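Side-chain contacts in NUDIX hydrolase (PDB 4KTB), which is of unknown function but belongs to the Nudix clan and may hydrolyse dinucleotides such as diadenosine tetraphosphate, cleaving them asymmetrically: residues V90-I93 / E94-L97; D177-L180 / K181-L184; Y81-V85 / R86-V90. One frame throughout, in Å; residues are numbered along the deposited sequence. Where two conformers were deposited one is given.

Interaction 1: V90-I93 / E94-L97; sequences VRHI and EKDL
Leu97 N donates to Ile93 O at 2.9 Å, and two residues back along the same helix Lys95 N reaches Arg91 O at 3.0 Å. Glu94 N to Val90 O, at 3.1 Å, is the straightest of these i to i+4 bonds, with an N-H...O angle of 172°. Asp96 N bonds to His92 O and adds a weak second bond to Ile93 O, a tightening of the turn near the helix end. Three side chains then share one water: it lies 2.9 Å from His92 ND1, accepts from Lys95 NZ at 3.1 Å and donates to Asp96 OD2 at 3.2 Å. Lys95 keeps its chain straight as far as CE and bends only at the last torsion (chi4 -52°), which turns NZ back to that water. The spacing of Glu83, Arg91 and the residues after it is consistent with a divergent Nudix box, running from the loop before helix 85-97 into the helix, with His92, Lys95 and Asp96 at positions where the classical motif has glutamates. As in that motif, Arg91 NE pairs with Glu83 OE2, while His92 CD2 sits 3.9 Å above one face of the Arg91 guanidinium, toward its rim. His92 NE2 bonds to Arg78 O, and Asp96 OD1 takes a hydrogen bond from Asn152 ND2. On the side facing the sheet, Ile93 CG2 approaches Leu97 CD1 at 4.4 Å, and these two side chains lean on Ala44 and Pro46 of the strand 39-49. Glu94 bends at chi2 and leads away from the turn, touching Pro99 in the following loop.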
loop_
_atom_site.group_PDB
_atom_site.type_symbol
_atom_site.label_atom_id
_atom_site.label_comp_id
_atom_site.label_asym_id
_atom_site.label_seq_id
_atom_site.Cartn_x
_atom_site.Cartn_y
_atom_site.Cartn_z
ATOM N N VAL A 90 1.146 -16.435 11.077
ATOM C CA VAL A 90 0.289 -17.498 11.571
ATOM C C VAL A 90 0.806 -18.012 12.909
ATOM O O VAL A 90 0.061 -18.136 13.882
ATOM C CB VAL A 90 0.261 -18.659 10.587
ATOM C CG1 VAL A 90 -0.447 -19.839 11.198
ATOM C CG2 VAL A 90 -0.410 -18.241 9.277
ATOM N N ARG A 91 2.100 -18.294 12.952
ATOM C CA ARG A 91 2.733 -18.834 14.143
ATOM C C ARG A 91 2.593 -17.908 15.338
ATOM O O ARG A 91 2.379 -18.354 16.453
ATOM C CB ARG A 91 4.207 -19.102 13.857
ATOM C CG ARG A 91 4.953 -19.693 15.012
ATOM C CD ARG A 91 6.328 -20.176 14.588
ATOM N NE ARG A 91 7.142 -19.089 14.058
ATOM C CZ ARG A 91 7.864 -18.271 14.809
ATOM N NH1 ARG A 91 7.863 -18.416 16.129
ATOM N NH2 ARG A 91 8.580 -17.315 14.237
ATOM N N HIS A 92 2.704 -16.608 15.112
ATOM C CA HIS A 92 2.722 -15.673 16.237
ATOM C C HIS A 92 1.316 -15.421 16.733
ATOM O O HIS A 92 1.099 -15.173 17.915
ATOM C CB HIS A 92 3.464 -14.369 15.885
ATOM C CG HIS A 92 4.955 -14.515 15.883
ATOM N ND1 HIS A 92 5.685 -14.686 17.039
ATOM C CD2 HIS A 92 5.852 -14.548 14.865
ATOM C CE1 HIS A 92 6.967 -14.812 16.737
ATOM N NE2 HIS A 92 7.094 -14.733 15.424
ATOM N N ILE A 93 0.355 -15.511 15.822
ATOM C CA ILE A 93 -1.044 -15.379 16.202
ATOM C C ILE A 93 -1.491 -16.551 17.077
ATOM O O ILE A 93 -2.128 -16.360 18.115
ATOM C CB ILE A 93 -1.947 -15.265 14.962
ATOM C CG1 ILE A 93 -1.679 -13.954 14.229
ATOM C CG2 ILE A 93 -3.415 -15.325 15.345
ATOM C CD1 ILE A 93 -2.349 -12.747 14.871
ATOM N N GLU A 94 -1.159 -17.765 16.656
ATOM C CA GLU A 94 -1.485 -18.950 17.433
ATOM C C GLU A 94 -0.819 -18.866 18.803
ATOM O O GLU A 94 -1.448 -19.110 19.827
ATOM C CB GLU A 94 -0.995 -20.185 16.681
ATOM C CG GLU A 94 -1.687 -21.461 17.050
ATOM C CD GLU A 94 -0.997 -22.188 18.174
ATOM O OE1 GLU A 94 0.185 -21.885 18.437
ATOM O OE2 GLU A 94 -1.629 -23.070 18.797
ATOM N N LYS A 95 0.457 -18.492 18.801
ATOM C CA LYS A 95 1.280 -18.401 20.007
ATOM C C LYS A 95 0.739 -17.454 21.078
ATOM O O LYS A 95 0.845 -17.742 22.267
ATOM C CB LYS A 95 2.711 -17.992 19.629
ATOM C CG LYS A 95 3.635 -17.717 20.799
ATOM C CD LYS A 95 5.068 -17.543 20.317
ATOM C CE LYS A 95 5.947 -17.006 21.424
ATOM N NZ LYS A 95 5.334 -15.782 22.003
ATOM N N ASP A 96 0.164 -16.329 20.667
ATOM C CA ASP A 96 -0.308 -15.323 21.630
ATOM C C ASP A 96 -1.812 -15.426 21.937
ATOM O O ASP A 96 -2.256 -15.047 23.020
ATOM C CB ASP A 96 0.035 -13.899 21.133
ATOM C CG ASP A 96 1.416 -13.422 21.580
ATOM O OD1 ASP A 96 1.829 -13.734 22.714
ATOM O OD2 ASP A 96 2.092 -12.722 20.798
ATOM N N LEU A 97 -2.585 -15.944 20.984
ATOM C CA LEU A 97 -4.052 -15.841 21.041
ATOM C C LEU A 97 -4.767 -17.185 21.001
ATOM O O LEU A 97 -6.001 -17.244 21.020
ATOM C CB LEU A 97 -4.579 -14.985 19.887
ATOM C CG LEU A 97 -4.143 -13.520 19.835
ATOM C CD1 LEU A 97 -4.821 -12.821 18.674
ATOM C CD2 LEU A 97 -4.463 -12.823 21.166
HETATM O O HOH W 1 4.938 -13.780 19.648
#

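Interaction 2: D177-L180 / K181-L184; sequences DMLL and KQAL
One full turn of the helix 176-186, near the C-terminal end of the Nudix fold, brings Met178 against Lys181 and Gln182, and Leu180 beside Leu184. Gln182 N to Met178 O is the shortest backbone bond of the turn, 2.8 Å and nearly straight at 168°; Leu184 N to Leu180 O follows at 2.9 Å. Gln182 extends beyond CG and crosses Met178 at about a right angle, which sets its amide oxygen OE1 3.6 Å from Met178 CG; Leu179 CD1 is a looser neighbour of the same oxygen. Met178 is selenomethionine, and in one of its two conformers its chain folds at chi2 and chi3, carrying Met178 CE to 3.6 Å from Lys181 NZ, a contact that is doubtful beyond that conformer. Lys181 holds CG anti to its carbonyl carbon (chi1 -68°), and this lays the start of the chain over the Asp177 carbonyl, CG to O 3.4 Å. Its NZ stays 5.2 Å from Asp177 OD2, too far for an ion pair. On another face Leu180 CD1 meets Leu184 CG at 4.2 Å, the two leucines slanting across each other. A neighbouring subunit lies against Met178 with its Leu190 and against Gln182 with its Gly188. Within the chain, Leu180 and Lys181 touch Leu169 of the helix 166-170, while Leu179 packs on Phe126 and on the strand 113-118 through Thr113, Ala115 and Tyr117.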
loop_
_atom_site.group_PDB
_atom_site.type_symbol
_atom_site.label_atom_id
_atom_site.label_comp_id
_atom_site.label_asym_id
_atom_site.label_seq_id
_atom_site.Cartn_x
_atom_site.Cartn_y
_atom_site.Cartn_z
ATOM N N ASP A 177 2.875 2.129 20.794
ATOM C CA ASP A 177 1.685 2.964 20.849
ATOM C C ASP A 177 1.556 3.699 19.528
ATOM O O ASP A 177 0.464 3.834 18.989
ATOM C CB ASP A 177 1.727 3.940 22.022
ATOM C CG ASP A 177 3.021 4.694 22.100
ATOM O OD1 ASP A 177 4.077 4.105 21.788
ATOM O OD2 ASP A 177 2.993 5.883 22.480
HETATM N N MSE A 178 2.678 4.153 18.990
HETATM C CA MSE A 178 2.660 4.840 17.708
HETATM C C MSE A 178 2.329 3.891 16.562
HETATM O O MSE A 178 1.573 4.236 15.651
HETATM C CB MSE A 178 4.006 5.497 17.442
HETATM C CG MSE A 178 4.097 6.131 16.072
HETATM SE SE MSE A 178 2.655 7.403 15.697
HETATM C CE MSE A 178 2.757 8.562 17.280
ATOM N N LEU A 179 2.908 2.697 16.605
ATOM C CA LEU A 179 2.632 1.698 15.577
ATOM C C LEU A 179 1.138 1.380 15.574
ATOM O O LEU A 179 0.528 1.188 14.516
ATOM C CB LEU A 179 3.458 0.436 15.814
ATOM C CG LEU A 179 3.276 -0.680 14.787
ATOM C CD1 LEU A 179 3.536 -0.172 13.395
ATOM C CD2 LEU A 179 4.215 -1.830 15.111
ATOM N N LEU A 180 0.542 1.362 16.761
ATOM C CA LEU A 180 -0.890 1.144 16.872
ATOM C C LEU A 180 -1.672 2.273 16.180
ATOM O O LEU A 180 -2.657 2.026 15.478
ATOM C CB LEU A 180 -1.282 1.015 18.341
ATOM C CG LEU A 180 -2.768 1.118 18.654
ATOM C CD1 LEU A 180 -3.543 0.008 17.960
ATOM C CD2 LEU A 180 -2.971 1.082 20.162
ATOM N N LYS A 181 -1.215 3.506 16.364
ATOM C CA LYS A 181 -1.859 4.655 15.738
ATOM C C LYS A 181 -1.702 4.633 14.229
ATOM O O LYS A 181 -2.623 4.976 13.488
ATOM C CB LYS A 181 -1.273 5.950 16.280
ATOM C CG LYS A 181 -1.606 6.222 17.722
ATOM C CD LYS A 181 -1.252 7.650 18.053
ATOM C CE LYS A 181 -0.351 7.715 19.271
ATOM N NZ LYS A 181 0.092 9.106 19.592
ATOM N N GLN A 182 -0.519 4.259 13.778
ATOM C CA GLN A 182 -0.308 4.057 12.354
ATOM C C GLN A 182 -1.262 2.997 11.822
ATOM O O GLN A 182 -1.767 3.120 10.721
ATOM C CB GLN A 182 1.139 3.640 12.080
ATOM C CG GLN A 182 2.154 4.718 12.362
ATOM C CD GLN A 182 3.573 4.218 12.226
ATOM O OE1 GLN A 182 4.244 3.946 13.223
ATOM N NE2 GLN A 182 4.038 4.086 10.984
ATOM N N ALA A 183 -1.522 1.965 12.621
ATOM C CA ALA A 183 -2.380 0.864 12.185
ATOM C C ALA A 183 -3.822 1.335 12.068
ATOM O O ALA A 183 -4.512 1.031 11.090
ATOM C CB ALA A 183 -2.263 -0.330 13.142
ATOM N N LEU A 184 -4.261 2.095 13.064
ATOM C CA LEU A 184 -5.585 2.700 13.055
ATOM C C LEU A 184 -5.720 3.721 11.942
ATOM O O LEU A 184 -6.764 3.808 11.297
ATOM C CB LEU A 184 -5.853 3.390 14.393
ATOM C CG LEU A 184 -5.995 2.425 15.557
ATOM C CD1 LEU A 184 -6.081 3.197 16.853
ATOM C CD2 LEU A 184 -7.236 1.566 15.362
#

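Interaction 3: Y81-V85 / R86-V90; sequences YHERV and RDALV
Asp87 OD2 is held by Arg84 NE at 2.8 Å and by a water that donates over a short distance, with a weak third bond from Arg84 NH1. NH1 also reaches Asp87 OD1 at 3.1 Å, so the guanidinium grips the carboxylate side-on, a nitrogen to each oxygen. The match is not flat: the planes stand 45° apart, and NE meets OD2 from above the carboxylate plane although OD2 lies in the guanidinium plane. A bend at chi3 (-50°) turns the Arg84 head back over the helix start. The same water accepts from Arg84 N at 2.7 Å, tying that backbone NH to Asp87. Over one guanidinium face lies Arg86 CD, 3.5 Å above the plane and toward the rim. Arg84 NH2 continues to Asp54 of a neighbouring subunit, and Arg86 NH2 to the carbonyl of Ser52 there. An alanine at Arg84 is likely to leave the Asp87 carboxylate and that Asp54 without their arginine mate. On another side of the turn, Glu83 brings OE1 to 3.4 Å from Ala88 CB, its carboxylate also accepting from Met80 N. Arg84 O receives Ala88 N at 2.9 Å, closing the first turn. Arg84 is thus the N-cap residue, with an acidic Asp87 in the first turn, where its charge would suit the helix dipole, at the start of the helix that would correspond to the Nudix-box helix.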
loop_
_atom_site.group_PDB
_atom_site.type_symbol
_atom_site.label_atom_id
_atom_site.label_comp_id
_atom_site.label_asym_id
_atom_site.label_seq_id
_atom_site.Cartn_x
_atom_site.Cartn_y
_atom_site.Cartn_z
ATOM N N TYR A 81 14.462 -18.519 10.409
ATOM C CA TYR A 81 15.228 -18.835 9.226
ATOM C C TYR A 81 14.418 -19.834 8.425
ATOM O O TYR A 81 13.839 -20.759 8.989
ATOM C CB TYR A 81 16.574 -19.428 9.624
ATOM C CG TYR A 81 17.329 -20.029 8.470
ATOM C CD1 TYR A 81 18.027 -19.229 7.587
ATOM C CD2 TYR A 81 17.341 -21.398 8.263
ATOM C CE1 TYR A 81 18.719 -19.775 6.526
ATOM C CE2 TYR A 81 18.030 -21.955 7.206
ATOM C CZ TYR A 81 18.715 -21.137 6.342
ATOM O OH TYR A 81 19.406 -21.676 5.290
ATOM N N HIS A 82 14.346 -19.612 7.116
ATOM C CA HIS A 82 13.567 -20.454 6.212
ATOM C C HIS A 82 12.082 -20.523 6.577
ATOM O O HIS A 82 11.405 -21.478 6.218
ATOM C CB HIS A 82 14.168 -21.854 6.154
ATOM C CG HIS A 82 14.255 -22.418 4.775
ATOM N ND1 HIS A 82 13.145 -22.845 4.076
ATOM C CD2 HIS A 82 15.315 -22.640 3.966
ATOM C CE1 HIS A 82 13.522 -23.302 2.898
ATOM N NE2 HIS A 82 14.833 -23.189 2.798
ATOM N N GLU A 83 11.581 -19.508 7.280
ATOM C CA GLU A 83 10.157 -19.406 7.568
ATOM C C GLU A 83 9.602 -18.239 6.765
ATOM O O GLU A 83 10.116 -17.127 6.881
ATOM C CB GLU A 83 9.930 -19.145 9.060
ATOM C CG GLU A 83 8.569 -18.546 9.407
ATOM C CD GLU A 83 8.354 -18.416 10.913
ATOM O OE1 GLU A 83 9.057 -17.610 11.562
ATOM O OE2 GLU A 83 7.482 -19.123 11.457
ATOM N N ARG A 84 8.574 -18.468 5.947
ATOM C CA ARG A 84 7.925 -17.351 5.240
ATOM C C ARG A 84 7.298 -16.346 6.207
ATOM O O ARG A 84 6.882 -16.700 7.297
ATOM C CB ARG A 84 6.840 -17.841 4.288
ATOM C CG ARG A 84 7.348 -18.731 3.176
ATOM C CD ARG A 84 6.214 -19.032 2.199
ATOM N NE ARG A 84 5.015 -19.491 2.902
ATOM C CZ ARG A 84 3.812 -19.628 2.353
ATOM N NH1 ARG A 84 2.799 -20.046 3.101
ATOM N NH2 ARG A 84 3.620 -19.351 1.069
ATOM N N VAL A 85 7.223 -15.088 5.792
ATOM C CA VAL A 85 6.669 -14.051 6.657
ATOM C C VAL A 85 5.222 -14.335 7.035
ATOM O O VAL A 85 4.865 -14.260 8.203
ATOM C CB VAL A 85 6.778 -12.649 6.005
ATOM C CG1 VAL A 85 6.076 -11.590 6.865
ATOM C CG2 VAL A 85 8.229 -12.277 5.817
ATOM N N ARG A 86 4.400 -14.681 6.044
ATOM C CA ARG A 86 2.979 -14.917 6.286
ATOM C C ARG A 86 2.793 -16.081 7.254
ATOM O O ARG A 86 1.823 -16.110 8.012
ATOM C CB ARG A 86 2.209 -15.154 4.975
ATOM C CG ARG A 86 2.549 -16.444 4.238
ATOM C CD ARG A 86 1.750 -16.537 2.927
ATOM N NE ARG A 86 1.962 -15.365 2.067
ATOM C CZ ARG A 86 1.038 -14.453 1.758
ATOM N NH1 ARG A 86 1.357 -13.433 0.972
ATOM N NH2 ARG A 86 -0.200 -14.558 2.222
ATOM N N ASP A 87 3.746 -17.020 7.239
ATOM C CA ASP A 87 3.745 -18.173 8.144
ATOM C C ASP A 87 4.178 -17.779 9.558
ATOM O O ASP A 87 3.659 -18.296 10.543
ATOM C CB ASP A 87 4.690 -19.273 7.635
ATOM C CG ASP A 87 4.172 -19.972 6.395
ATOM O OD1 ASP A 87 2.941 -20.079 6.239
ATOM O OD2 ASP A 87 5.008 -20.424 5.579
ATOM N N ALA A 88 5.165 -16.895 9.645
ATOM C CA ALA A 88 5.526 -16.302 10.931
ATOM C C ALA A 88 4.315 -15.593 11.527
ATOM O O ALA A 88 4.127 -15.590 12.738
ATOM C CB ALA A 88 6.678 -15.330 10.775
ATOM N N LEU A 89 3.488 -14.997 10.673
ATOM C CA LEU A 89 2.291 -14.320 11.154
ATOM C C LEU A 89 1.364 -15.343 11.791
ATOM O O LEU A 89 0.861 -15.156 12.900
ATOM C CB LEU A 89 1.565 -13.613 10.008
ATOM C CG LEU A 89 2.212 -12.347 9.467
ATOM C CD1 LEU A 89 1.438 -11.908 8.249
ATOM C CD2 LEU A 89 2.241 -11.243 10.535
ATOM N N VAL A 90 1.146 -16.435 11.077
ATOM C CA VAL A 90 0.289 -17.498 11.571
ATOM C C VAL A 90 0.806 -18.012 12.909
ATOM O O VAL A 90 0.061 -18.136 13.882
ATOM C CB VAL A 90 0.261 -18.659 10.587
ATOM C CG1 VAL A 90 -0.447 -19.839 11.198
ATOM C CG2 VAL A 90 -0.410 -18.241 9.277
HETATM O O HOH W 2 7.316 -20.884 6.268
#

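Interactions 1 and 3 belong to the same helix, 85-97, and share Val90; a salt bridge between Arg91 and Glu83 joins them directly. Interaction 3 starts the helix near subunit interfaces and is dominated by charge, whereas interaction 1, closer to the centre of the chain, mixes a water-linked polar cluster with aliphatic packing on the sheet. Interaction 2 is the most buried and mainly apolar, on a separate helix, 176-186, across the chain's centre, with its own centre about 20 Å from that of interaction 1 and about 22 Å from that of interaction 3. Neighbouring subunits border all three.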